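PDB 6QWT: genome polyprotein from Chicken sicinivirus JSY, which includes the 3Dpol portion described here, an RNA-dependent RNA polymerase that probably copies the viral RNA genome. Local coordinates for residues A[386-389]-A[395-398]; A[211-216]-A[464-469]; A[9-14]-A[114-119]; A[206-211]-A[299-304]; A[317-322]-A[342-347]. All coordinates share one frame; numbering follows the deposited sequence.

How the interactions relate
Interactions 1 and 2 form one cluster, their centres 10 Å apart: W216 and W466 of interaction 2 stack on F386 and H397 of the hairpin in interaction 1. Interaction 2 pairs helix 212-222 with helix 459-469 across almost 250 residues, and interactions 5 and 1 fall within that interval. Together interactions 1 and 2 join the C-terminal helix to what is probably the palm. Interactions 2 and 4 share D211, where the turn of 206-211 runs into helix 212-222. The centre of interaction 4 lies about 7 Å from that of the chain, against helix 298-316; interaction 5 follows that helix, centres about 25 Å apart. Interaction 3, first along the chain, sits across the molecule, its centre about 46 Å from that of interaction 1.

Interaction 1 (A[386-389]-A[395-398])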
# COMPACT_ATOMS: atom_id res chain seq x y z
N PHE A 386 2.77 16.20 -10.33
CA PHE A 386 2.59 15.97 -11.76
C PHE A 386 3.15 17.19 -12.49
O PHE A 386 2.60 18.29 -12.37
CB PHE A 386 1.11 15.76 -12.11
CG PHE A 386 0.48 14.56 -11.45
CD1 PHE A 386 0.10 14.61 -10.12
CD2 PHE A 386 0.24 13.40 -12.17
CE1 PHE A 386 -0.49 13.51 -9.51
CE2 PHE A 386 -0.35 12.30 -11.57
CZ PHE A 386 -0.72 12.36 -10.23
N VAL A 387 4.24 17.00 -13.23
CA VAL A 387 4.91 18.08 -13.93
C VAL A 387 5.08 17.72 -15.40
O VAL A 387 5.80 16.78 -15.72
CB VAL A 387 6.27 18.43 -13.31
CG1 VAL A 387 6.95 19.52 -14.11
CG2 VAL A 387 6.10 18.85 -11.85
N PRO A 388 4.43 18.43 -16.33
CA PRO A 388 4.62 18.14 -17.76
C PRO A 388 6.07 18.35 -18.19
O PRO A 388 6.78 19.22 -17.68
CB PRO A 388 3.68 19.12 -18.46
CG PRO A 388 2.65 19.47 -17.42
CD PRO A 388 3.39 19.45 -16.11
N ASP A 389 6.50 17.54 -19.16
CA ASP A 389 7.85 17.67 -19.69
C ASP A 389 8.00 18.98 -20.45
O ASP A 389 7.09 19.41 -21.17
CB ASP A 389 8.16 16.48 -20.60
CG ASP A 389 9.60 16.47 -21.08
OD1 ASP A 389 9.83 16.83 -22.26
OD2 ASP A 389 10.50 16.10 -20.29
N TYR A 395 3.48 14.56 -21.96
CA TYR A 395 4.01 13.51 -21.10
C TYR A 395 4.42 14.12 -19.76
O TYR A 395 5.00 15.20 -19.71
CB TYR A 395 5.18 12.81 -21.78
CG TYR A 395 4.76 12.20 -23.10
CD1 TYR A 395 5.01 12.86 -24.29
CD2 TYR A 395 4.07 11.00 -23.14
CE1 TYR A 395 4.61 12.31 -25.50
CE2 TYR A 395 3.66 10.45 -24.34
CZ TYR A 395 3.93 11.11 -25.51
OH TYR A 395 3.52 10.56 -26.71
N ILE A 396 4.09 13.41 -18.68
CA ILE A 396 4.06 13.98 -17.34
C ILE A 396 5.09 13.27 -16.47
O ILE A 396 5.07 12.05 -16.34
CB ILE A 396 2.66 13.87 -16.72
CG1 ILE A 396 1.59 14.31 -17.72
CG2 ILE A 396 2.58 14.70 -15.44
CD1 ILE A 396 1.71 15.76 -18.16
N HIS A 397 5.98 14.06 -15.86
CA HIS A 397 7.00 13.55 -14.94
C HIS A 397 6.39 13.30 -13.56
O HIS A 397 5.65 14.14 -13.05
CB HIS A 397 8.16 14.53 -14.81
CG HIS A 397 9.02 14.64 -16.02
ND1 HIS A 397 10.11 13.83 -16.24
CD2 HIS A 397 8.97 15.49 -17.08
CE1 HIS A 397 10.69 14.16 -17.38
NE2 HIS A 397 10.02 15.17 -17.91
N PRO A 398 6.70 12.17 -12.94
CA PRO A 398 6.45 12.01 -11.50
C PRO A 398 7.60 12.61 -10.70
O PRO A 398 8.70 12.06 -10.67
CB PRO A 398 6.35 10.49 -11.32
CG PRO A 398 7.21 9.94 -12.41
CD PRO A 398 7.17 10.92 -13.56
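D389 OD2 is held by two nitrogens, H397 NE2 at 2.6 Å across the contact and Q463 NE2 of helix 459-469. The two segments belong to the antiparallel beta hairpin 384-388/396-400, whose position after the palm and preceding FLKR sequence identify it with motif E of picornaviral polymerases. The H397 bond is nearly straight (170°), lies close to the imidazole plane and reaches the anti lone pair of the carboxylate, whose own plane is turned 34° from the ring. CG of D389 stands anti to its backbone N (chi1 -174°), which brings the carboxylate to the ring edge, while OD1 accepts from R391 N and F392 N in the hairpin loop. With OD1 and OD2 both engaged, the carboxylate has little rotational freedom.

Behind this bond the backbone is paired at V387 and H397: H397 N donates to V387 O at 2.7 Å, and V387 N to H397 O at 3.2 Å. D389 N adds a bond to Y395 O at 2.8 Å. The H397 ring also stacks on W466, and its ND1 is hydrogen-bonded to H430 ND1, so the imidazole is fixed at both nitrogens. The nearby carboxylate would probably stabilise positive charge on this histidine pair.

On the face that carries F386, P388 and I396, F386 stacks on W216 and I396 bridges two neighbours. Its CG2 meets F386 CB at 3.8 Å, and its CD1 lies beside P388 CG at 3.9 Å.

Interaction 2 (A[211-216]-A[464-469]); sequences DPDYHW and YRWLAT
The first turn of helix 212-222 meets the last turn of helix 459-469 with D213 and W466 CA atoms 6.7 Å apart and those of Y214 and T469 6.6 Å apart. This helix-helix contact probably joins the palm to the C-terminal thumb of the polymerase, and it is carried by few atoms: 178 Å² is buried over both segments.

Its polar link is the indole of W466, whose NE1 donates to D213 O at 3.0 Å. The bond is bent, 133° at the hydrogen, and the oxygen lies 29° out of the indole plane, so the ring comes to the carbonyl obliquely. The first torsion of W466 places CG opposite the backbone N and directs the ring toward D213. CD1 of W466 then packs on D213 CB at 3.9 Å, the indole and carboxylate planes being almost perpendicular, 81° apart.

The polar partner of the D213 carboxylate lies elsewhere: OD2 is hydrogen-bonded to H430 NE2. H430 in turn meets the W466 ring edge-to-face, so a side chain outside the two helices helps to hold the donor in place. At the other end of the contact T469 OG1 donates back to W466 O at 3.1 Å, a bond within the last helical turn. T469 O lies in the plane of the Y214 ring at its edge, 3.4 Å from CD2 of that tyrosine.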
# COMPACT_ATOMS: atom_id res chain seq x y z
N ASP A 211 3.06 1.96 -12.58
CA ASP A 211 4.47 2.32 -12.71
C ASP A 211 4.51 3.84 -12.86
O ASP A 211 4.15 4.36 -13.93
CB ASP A 211 5.10 1.63 -13.92
CG ASP A 211 6.58 1.91 -14.05
OD1 ASP A 211 7.25 2.09 -13.01
OD2 ASP A 211 7.07 1.94 -15.20
N PRO A 212 4.91 4.58 -11.82
CA PRO A 212 4.81 6.05 -11.88
C PRO A 212 5.45 6.67 -13.11
O PRO A 212 4.90 7.64 -13.66
CB PRO A 212 5.51 6.49 -10.59
CG PRO A 212 5.31 5.34 -9.65
CD PRO A 212 5.36 4.10 -10.50
N ASP A 213 6.58 6.13 -13.57
CA ASP A 213 7.21 6.64 -14.79
C ASP A 213 6.25 6.59 -15.97
O ASP A 213 6.22 7.51 -16.80
CB ASP A 213 8.47 5.85 -15.11
CG ASP A 213 9.68 6.33 -14.33
OD1 ASP A 213 10.75 5.69 -14.45
OD2 ASP A 213 9.57 7.34 -13.60
N TYR A 214 5.46 5.53 -16.07
CA TYR A 214 4.57 5.35 -17.21
C TYR A 214 3.18 5.92 -16.95
O TYR A 214 2.62 6.63 -17.81
CB TYR A 214 4.45 3.86 -17.57
CG TYR A 214 3.49 3.59 -18.71
CD1 TYR A 214 2.16 3.25 -18.45
CD2 TYR A 214 3.90 3.68 -20.03
CE1 TYR A 214 1.28 3.01 -19.48
CE2 TYR A 214 3.02 3.44 -21.07
CZ TYR A 214 1.71 3.10 -20.79
OH TYR A 214 0.82 2.86 -21.81
N HIS A 215 2.60 5.63 -15.79
CA HIS A 215 1.18 5.90 -15.58
C HIS A 215 0.89 7.33 -15.14
O HIS A 215 -0.28 7.73 -15.16
CB HIS A 215 0.62 4.91 -14.55
CG HIS A 215 0.41 3.54 -15.11
ND1 HIS A 215 1.25 2.49 -14.81
CD2 HIS A 215 -0.52 3.06 -15.97
CE1 HIS A 215 0.84 1.41 -15.46
NE2 HIS A 215 -0.23 1.73 -16.17
N TRP A 216 1.91 8.11 -14.79
CA TRP A 216 1.65 9.50 -14.43
C TRP A 216 1.05 10.29 -15.59
O TRP A 216 0.34 11.27 -15.35
CB TRP A 216 2.93 10.16 -13.93
CG TRP A 216 2.86 10.61 -12.50
CD1 TRP A 216 3.11 11.86 -12.02
CD2 TRP A 216 2.50 9.81 -11.36
NE1 TRP A 216 2.93 11.89 -10.65
CE2 TRP A 216 2.55 10.64 -10.23
CE3 TRP A 216 2.13 8.46 -11.19
CZ2 TRP A 216 2.26 10.18 -8.94
CZ3 TRP A 216 1.84 8.01 -9.91
CH2 TRP A 216 1.91 8.87 -8.81
N TYR A 464 16.28 9.71 -21.64
CA TYR A 464 15.97 8.96 -22.86
C TYR A 464 15.08 7.77 -22.56
O TYR A 464 14.07 7.54 -23.23
CB TYR A 464 17.25 8.49 -23.55
CG TYR A 464 16.96 7.37 -24.53
CD1 TYR A 464 16.37 7.64 -25.76
CD2 TYR A 464 17.23 6.05 -24.21
CE1 TYR A 464 16.08 6.62 -26.65
CE2 TYR A 464 16.93 5.03 -25.09
CZ TYR A 464 16.36 5.32 -26.31
OH TYR A 464 16.07 4.30 -27.19
N ARG A 465 15.46 6.97 -21.55
CA ARG A 465 14.69 5.76 -21.26
C ARG A 465 13.29 6.09 -20.75
O ARG A 465 12.35 5.33 -21.01
CB ARG A 465 15.44 4.89 -20.25
CG ARG A 465 16.48 3.99 -20.92
CD ARG A 465 17.05 2.96 -19.97
NE ARG A 465 16.07 1.97 -19.55
CZ ARG A 465 15.63 0.97 -20.31
NH1 ARG A 465 14.73 0.11 -19.84
NH2 ARG A 465 16.08 0.82 -21.55
N TRP A 466 13.12 7.22 -20.06
CA TRP A 466 11.78 7.62 -19.65
C TRP A 466 10.93 7.97 -20.86
O TRP A 466 9.79 7.50 -20.98
CB TRP A 466 11.84 8.81 -18.70
CG TRP A 466 10.47 9.31 -18.32
CD1 TRP A 466 9.59 8.72 -17.46
CD2 TRP A 466 9.81 10.48 -18.82
NE1 TRP A 466 8.44 9.45 -17.38
CE2 TRP A 466 8.54 10.54 -18.20
CE3 TRP A 466 10.17 11.49 -19.72
CZ2 TRP A 466 7.64 11.57 -18.45
CZ3 TRP A 466 9.26 12.51 -19.97
CH2 TRP A 466 8.02 12.54 -19.34
N LEU A 467 11.46 8.80 -21.76
CA LEU A 467 10.72 9.15 -22.97
C LEU A 467 10.38 7.92 -23.79
O LEU A 467 9.31 7.84 -24.40
CB LEU A 467 11.53 10.14 -23.81
CG LEU A 467 11.61 11.59 -23.31
CD1 LEU A 467 12.67 12.36 -24.08
CD2 LEU A 467 10.26 12.26 -23.41
N ALA A 468 11.28 6.93 -23.81
CA ALA A 468 11.04 5.72 -24.58
C ALA A 468 9.87 4.92 -24.02
O ALA A 468 9.01 4.45 -24.77
CB ALA A 468 12.30 4.86 -24.62
N THR A 469 9.82 4.76 -22.70
CA THR A 469 8.76 3.94 -22.12
C THR A 469 7.41 4.65 -22.16
O THR A 469 6.36 4.02 -22.35
CB THR A 469 9.11 3.52 -20.69
OG1 THR A 469 9.12 4.68 -19.84
CG2 THR A 469 10.48 2.85 -20.66

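Interaction 3 (A[9-14]-A[114-119]); sequences GGPPPH and WCLTLN. Unlike the reference sequence in segment 114-119: L118 (reference Arg).
L116 extends toward P11 through a first torsion of -145°, well short of fully anti to the backbone N, and a second of 45°, which sets CD1 to one side and sends CD2 outward, nearly in line with the chain. Facing it is a polyproline II-like run, P11 to P13, with the backbone angles of that extended conformation. The contact therefore joins the N-terminal segment, between strands 2-5 and 22-23, to a loop ahead of strand 124-126; both probably belong to the fingers of the polymerase.

The two side chains cross at about a right angle. CD2 of L116 lies over one face of the pyrrolidine, offset toward its CB and CG, 3.7 Å from P11 CB and 3.9 Å from P11 CG. The other methyl, CD1, comes 4.3 Å from P12 O, a looser approach.

This is a surface contact of 144 Å² in all, and it rests on apolar touching. G10, just before P11, adopts backbone angles suited to glycine and leads the chain into the proline run. P11 O is also hydrogen-bonded to Y112 OH. On the leucine side, T117 N donates to W114 O at 3.1 Å, closing the turn that presents L116.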
# COMPACT_ATOMS: atom_id res chain seq x y z
N GLY A 9 -1.26 -19.94 18.67
CA GLY A 9 -1.17 -20.91 17.59
C GLY A 9 0.09 -21.76 17.61
O GLY A 9 0.29 -22.59 16.73
N GLY A 10 0.94 -21.54 18.61
CA GLY A 10 2.17 -22.29 18.73
C GLY A 10 3.27 -21.46 19.36
O GLY A 10 3.01 -20.52 20.12
N PRO A 11 4.53 -21.79 19.07
CA PRO A 11 5.65 -21.00 19.59
C PRO A 11 5.60 -19.58 19.04
O PRO A 11 5.36 -19.38 17.84
CB PRO A 11 6.89 -21.75 19.08
CG PRO A 11 6.39 -23.13 18.73
CD PRO A 11 4.98 -22.93 18.25
N PRO A 12 5.82 -18.58 19.88
CA PRO A 12 5.72 -17.19 19.42
C PRO A 12 6.94 -16.78 18.62
O PRO A 12 8.05 -17.28 18.87
CB PRO A 12 5.61 -16.39 20.73
CG PRO A 12 6.33 -17.23 21.72
CD PRO A 12 6.09 -18.67 21.32
N PRO A 13 6.78 -15.90 17.64
CA PRO A 13 7.94 -15.35 16.93
C PRO A 13 8.56 -14.19 17.70
O PRO A 13 8.03 -13.72 18.71
CB PRO A 13 7.34 -14.87 15.61
CG PRO A 13 5.94 -14.50 15.96
CD PRO A 13 5.51 -15.45 17.06
N HIS A 14 9.71 -13.74 17.21
CA HIS A 14 10.45 -12.65 17.84
C HIS A 14 10.28 -11.36 17.06
O HIS A 14 10.37 -11.34 15.83
CB HIS A 14 11.94 -13.00 17.94
CG HIS A 14 12.79 -11.86 18.42
ND1 HIS A 14 12.64 -11.30 19.67
CD2 HIS A 14 13.80 -11.19 17.82
CE1 HIS A 14 13.51 -10.32 19.81
NE2 HIS A 14 14.23 -10.23 18.71
N TRP A 114 5.42 -21.15 9.27
CA TRP A 114 6.58 -21.54 8.48
C TRP A 114 7.81 -20.72 8.83
O TRP A 114 8.91 -21.26 8.97
CB TRP A 114 6.27 -21.40 6.98
CG TRP A 114 4.92 -21.88 6.57
CD1 TRP A 114 3.78 -21.13 6.44
CD2 TRP A 114 4.55 -23.22 6.22
NE1 TRP A 114 2.74 -21.92 6.03
CE2 TRP A 114 3.18 -23.21 5.89
CE3 TRP A 114 5.24 -24.43 6.15
CZ2 TRP A 114 2.49 -24.35 5.50
CZ3 TRP A 114 4.56 -25.57 5.76
CH2 TRP A 114 3.19 -25.52 5.44
N CYS A 115 7.64 -19.41 9.02
CA CYS A 115 8.75 -18.48 9.23
C CYS A 115 9.49 -18.76 10.53
O CYS A 115 10.39 -18.00 10.92
CB CYS A 115 8.23 -17.04 9.23
SG CYS A 115 7.20 -16.69 10.67
N LEU A 116 9.11 -19.83 11.22
CA LEU A 116 9.77 -20.24 12.45
C LEU A 116 11.00 -21.10 12.18
O LEU A 116 11.98 -21.02 12.93
CB LEU A 116 8.78 -21.01 13.32
CG LEU A 116 8.85 -20.89 14.84
CD1 LEU A 116 9.02 -19.44 15.26
CD2 LEU A 116 7.58 -21.47 15.43
N THR A 117 10.96 -21.93 11.14
CA THR A 117 12.05 -22.85 10.84
C THR A 117 12.37 -22.93 9.35
O THR A 117 13.19 -23.77 8.95
CB THR A 117 11.72 -24.27 11.34
OG1 THR A 117 10.55 -24.75 10.66
CG2 THR A 117 11.47 -24.29 12.84
N LEU A 118 11.77 -22.08 8.52
CA LEU A 118 11.77 -22.31 7.08
C LEU A 118 11.53 -20.99 6.36
O LEU A 118 10.78 -20.13 6.83
CB LEU A 118 10.69 -23.33 6.70
CG LEU A 118 11.02 -24.43 5.70
CD1 LEU A 118 12.46 -24.89 5.84
CD2 LEU A 118 10.06 -25.60 5.87
N ASN A 119 12.16 -20.85 5.19
CA ASN A 119 11.92 -19.71 4.33
C ASN A 119 10.99 -20.12 3.19
O ASN A 119 10.57 -21.28 3.08
CB ASN A 119 13.24 -19.13 3.82
CG ASN A 119 13.97 -20.05 2.86
OD1 ASN A 119 13.62 -21.22 2.71
ND2 ASN A 119 14.99 -19.52 2.20

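Interaction 4 (A[206-211]-A[299-304])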
# COMPACT_ATOMS: atom_id res chain seq x y z
N SER A 206 -8.52 2.59 -8.79
CA SER A 206 -7.36 2.05 -8.10
C SER A 206 -6.09 2.27 -8.91
O SER A 206 -6.07 2.03 -10.12
CB SER A 206 -7.54 0.55 -7.82
OG SER A 206 -6.34 -0.01 -7.33
N ALA A 207 -5.04 2.72 -8.24
CA ALA A 207 -3.73 2.89 -8.84
C ALA A 207 -2.77 1.75 -8.51
O ALA A 207 -1.59 1.83 -8.87
CB ALA A 207 -3.12 4.23 -8.40
N VAL A 208 -3.26 0.70 -7.84
CA VAL A 208 -2.40 -0.41 -7.47
C VAL A 208 -1.87 -1.10 -8.73
O VAL A 208 -2.62 -1.36 -9.68
CB VAL A 208 -3.16 -1.40 -6.58
CG1 VAL A 208 -2.33 -2.65 -6.32
CG2 VAL A 208 -3.54 -0.72 -5.27
N GLY A 209 -0.57 -1.38 -8.74
CA GLY A 209 0.09 -1.94 -9.89
C GLY A 209 0.63 -0.92 -10.87
O GLY A 209 1.13 -1.31 -11.93
N CYS A 210 0.56 0.36 -10.54
CA CYS A 210 1.01 1.39 -11.46
C CYS A 210 2.53 1.50 -11.45
O CYS A 210 3.20 1.17 -10.47
CB CYS A 210 0.41 2.74 -11.09
SG CYS A 210 1.19 3.52 -9.66
N ASP A 211 3.06 1.96 -12.58
CA ASP A 211 4.47 2.32 -12.71
C ASP A 211 4.51 3.84 -12.86
O ASP A 211 4.15 4.36 -13.93
CB ASP A 211 5.10 1.63 -13.92
CG ASP A 211 6.58 1.91 -14.05
OD1 ASP A 211 7.25 2.09 -13.01
OD2 ASP A 211 7.07 1.94 -15.20
N GLY A 299 -2.67 -7.88 -2.53
CA GLY A 299 -4.10 -8.17 -2.50
C GLY A 299 -4.86 -7.28 -1.54
O GLY A 299 -5.98 -6.86 -1.83
N THR A 300 -4.27 -6.99 -0.38
CA THR A 300 -4.91 -6.09 0.58
C THR A 300 -4.96 -4.66 0.05
O THR A 300 -5.92 -3.94 0.33
CB THR A 300 -4.19 -6.16 1.94
OG1 THR A 300 -5.09 -6.68 2.92
CG2 THR A 300 -3.68 -4.79 2.39
N SER A 301 -3.96 -4.26 -0.74
CA SER A 301 -4.00 -2.93 -1.34
C SER A 301 -5.11 -2.82 -2.38
O SER A 301 -5.68 -1.74 -2.57
CB SER A 301 -2.64 -2.59 -1.96
OG SER A 301 -2.29 -3.53 -2.96
N ILE A 302 -5.43 -3.93 -3.06
CA ILE A 302 -6.52 -3.93 -4.03
C ILE A 302 -7.86 -3.76 -3.32
O ILE A 302 -8.69 -2.94 -3.70
CB ILE A 302 -6.48 -5.21 -4.88
CG1 ILE A 302 -5.41 -5.09 -5.97
CG2 ILE A 302 -7.84 -5.48 -5.52
CD1 ILE A 302 -5.69 -3.98 -6.95
N LEU A 303 -8.08 -4.56 -2.27
CA LEU A 303 -9.32 -4.44 -1.50
C LEU A 303 -9.38 -3.14 -0.71
O LEU A 303 -10.47 -2.59 -0.52
CB LEU A 303 -9.47 -5.64 -0.56
CG LEU A 303 -9.38 -7.01 -1.26
CD1 LEU A 303 -9.52 -8.15 -0.26
CD2 LEU A 303 -10.42 -7.13 -2.36
N ASN A 304 -8.23 -2.63 -0.26
CA ASN A 304 -8.21 -1.33 0.40
C ASN A 304 -8.63 -0.22 -0.55
O ASN A 304 -9.34 0.71 -0.15
CB ASN A 304 -6.82 -1.04 0.97
CG ASN A 304 -6.69 -1.44 2.42
OD1 ASN A 304 -7.25 -2.45 2.86
ND2 ASN A 304 -5.96 -0.64 3.19
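V208 packs tightly against two successive residues of helix 298-316, whereas the chain on either side of it draws off. CB of V208 lies 3.6 Å from I302 CD1. Its two methyls separate around S301: CG1, anti to the valine N (chi1 173°), meets S301 OG at 3.5 Å, and CG2 meets S301 O at 3.6 Å. I302 crosses V208 obliquely; F194 and M197 of helix 191-198 also pack on I302, and both V208 and I302 are buried.

S301 OG, though in contact with the valine methyl, is hydrogen-bonded to V298 O, one turn earlier. S206 is the looser neighbour, its OG 4.0 Å from I302 CD1.

Beyond V208 the chain turns away toward solvent, through G209 and C210 to exposed D211. A type II beta turn from A207 to C210, closed by C210 N to A207 O at 3.1 Å, puts V208 at its second position and G209 (phi 89°) at its third. A207 also makes backbone bonds with C331 of strand 327-332. The turn is thus wedged between the motif C strand and the helix that follows the SG-containing loop, the motif B helix of the polymerase palm.

Interaction 5 (A[317-322]-A[342-347]); sequences LTHPDF and PSIHPS
I344 is the hub of the first shell: its CD1 reaches H319 CB at 3.8 Å and F322 CD1 at 3.9 Å. CG1 of the same side chain hangs over one face of the H319 imidazole, 4.1 Å above the plane and toward its rim, as the two side chains run alongside one another with opposite headings. P320 CD lies on the opposite face, so the ring is sandwiched. A second, smaller patch has the P342 ring against D321, with P342 CD 3.3 Å from D321 O; the peptide before P342 is cis.

What sets these groups is a type I beta turn from H319 to F322. A chi1 of -165° swings the H319 ring back over the turn, where ND1 accepts from D321 N at 3.0 Å in the ring plane. F348 meets the ring edge-to-face. On the other segment, the I344 backbone is tied to T340 OG1 and Y338 OH of strand 335-340, and M316 of helix 298-316 touches both I344 and F322. Farther on, H345 N-caps helix 346-356, its ND1 accepting from S347 N at 3.0 Å.

The contact thus joins the loop after the motif B helix to the connection from the palm sheet into the motif D helix. Its cross-segment chemistry is largely apolar, with the D321 carbonyl oxygen resting against the P342 ring, while ND1 of H319, as an acceptor, probably carries no proton.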
# COMPACT_ATOMS: atom_id res chain seq x y z
N LEU A 317 -22.10 11.14 -1.65
CA LEU A 317 -23.52 10.90 -1.89
C LEU A 317 -24.41 11.71 -0.95
O LEU A 317 -25.59 11.91 -1.26
CB LEU A 317 -23.84 9.41 -1.76
CG LEU A 317 -23.56 8.58 -3.01
CD1 LEU A 317 -23.66 7.10 -2.68
CD2 LEU A 317 -24.51 8.96 -4.13
N THR A 318 -23.89 12.17 0.18
CA THR A 318 -24.66 13.01 1.09
C THR A 318 -24.62 14.48 0.72
O THR A 318 -25.33 15.28 1.33
CB THR A 318 -24.17 12.84 2.53
OG1 THR A 318 -22.90 13.48 2.69
CG2 THR A 318 -24.03 11.36 2.88
N HIS A 319 -23.82 14.87 -0.27
CA HIS A 319 -23.76 16.26 -0.69
C HIS A 319 -24.94 16.57 -1.61
O HIS A 319 -25.20 15.82 -2.55
CB HIS A 319 -22.45 16.57 -1.40
CG HIS A 319 -22.18 18.03 -1.55
ND1 HIS A 319 -22.84 18.83 -2.46
CD2 HIS A 319 -21.32 18.85 -0.89
CE1 HIS A 319 -22.40 20.07 -2.36
NE2 HIS A 319 -21.47 20.11 -1.41
N PRO A 320 -25.66 17.68 -1.39
CA PRO A 320 -26.85 17.96 -2.20
C PRO A 320 -26.56 18.15 -3.68
O PRO A 320 -27.42 17.84 -4.52
CB PRO A 320 -27.42 19.24 -1.57
CG PRO A 320 -26.26 19.85 -0.84
CD PRO A 320 -25.44 18.70 -0.35
N ASP A 321 -25.37 18.64 -4.04
CA ASP A 321 -25.04 18.94 -5.42
C ASP A 321 -24.16 17.89 -6.07
O ASP A 321 -23.62 18.13 -7.16
CB ASP A 321 -24.36 20.31 -5.51
CG ASP A 321 -25.22 21.42 -4.94
OD1 ASP A 321 -24.75 22.11 -4.01
OD2 ASP A 321 -26.36 21.58 -5.41
N PHE A 322 -23.99 16.73 -5.44
CA PHE A 322 -23.14 15.69 -6.01
C PHE A 322 -23.76 15.16 -7.30
O PHE A 322 -24.91 14.70 -7.30
CB PHE A 322 -22.94 14.55 -5.02
CG PHE A 322 -22.17 13.38 -5.59
CD1 PHE A 322 -20.92 13.57 -6.17
CD2 PHE A 322 -22.70 12.10 -5.56
CE1 PHE A 322 -20.22 12.51 -6.70
CE2 PHE A 322 -22.00 11.03 -6.09
CZ PHE A 322 -20.76 11.23 -6.65
N PRO A 342 -20.06 19.46 -9.67
CA PRO A 342 -19.26 20.53 -9.06
C PRO A 342 -18.27 20.02 -8.01
O PRO A 342 -18.42 18.91 -7.50
CB PRO A 342 -20.33 21.42 -8.41
CG PRO A 342 -21.47 20.50 -8.15
CD PRO A 342 -21.48 19.54 -9.30
N SER A 343 -17.28 20.85 -7.69
CA SER A 343 -16.20 20.43 -6.80
C SER A 343 -16.70 20.32 -5.37
O SER A 343 -17.32 21.25 -4.84
CB SER A 343 -15.04 21.42 -6.89
OG SER A 343 -14.00 21.06 -5.99
N ILE A 344 -16.43 19.18 -4.74
CA ILE A 344 -16.74 18.96 -3.33
C ILE A 344 -15.46 19.13 -2.53
O ILE A 344 -14.47 18.43 -2.77
CB ILE A 344 -17.36 17.57 -3.11
CG1 ILE A 344 -18.70 17.46 -3.85
CG2 ILE A 344 -17.55 17.30 -1.62
CD1 ILE A 344 -19.42 16.14 -3.63
N HIS A 345 -15.47 20.07 -1.59
CA HIS A 345 -14.27 20.37 -0.83
C HIS A 345 -14.00 19.25 0.18
O HIS A 345 -14.93 18.68 0.75
CB HIS A 345 -14.42 21.70 -0.10
CG HIS A 345 -13.13 22.31 0.35
ND1 HIS A 345 -12.56 22.00 1.57
CD2 HIS A 345 -12.31 23.20 -0.24
CE1 HIS A 345 -11.44 22.69 1.71
NE2 HIS A 345 -11.26 23.42 0.62
N PRO A 346 -12.73 18.89 0.40
CA PRO A 346 -12.42 17.84 1.39
C PRO A 346 -12.85 18.19 2.80
O PRO A 346 -12.91 17.29 3.64
CB PRO A 346 -10.89 17.69 1.29
CG PRO A 346 -10.42 18.94 0.61
CD PRO A 346 -11.52 19.35 -0.31
N SER A 347 -13.15 19.46 3.08
CA SER A 347 -13.77 19.80 4.36
C SER A 347 -15.08 19.05 4.54
O SER A 347 -15.36 18.53 5.63
CB SER A 347 -14.02 21.31 4.43
OG SER A 347 -12.90 21.98 4.98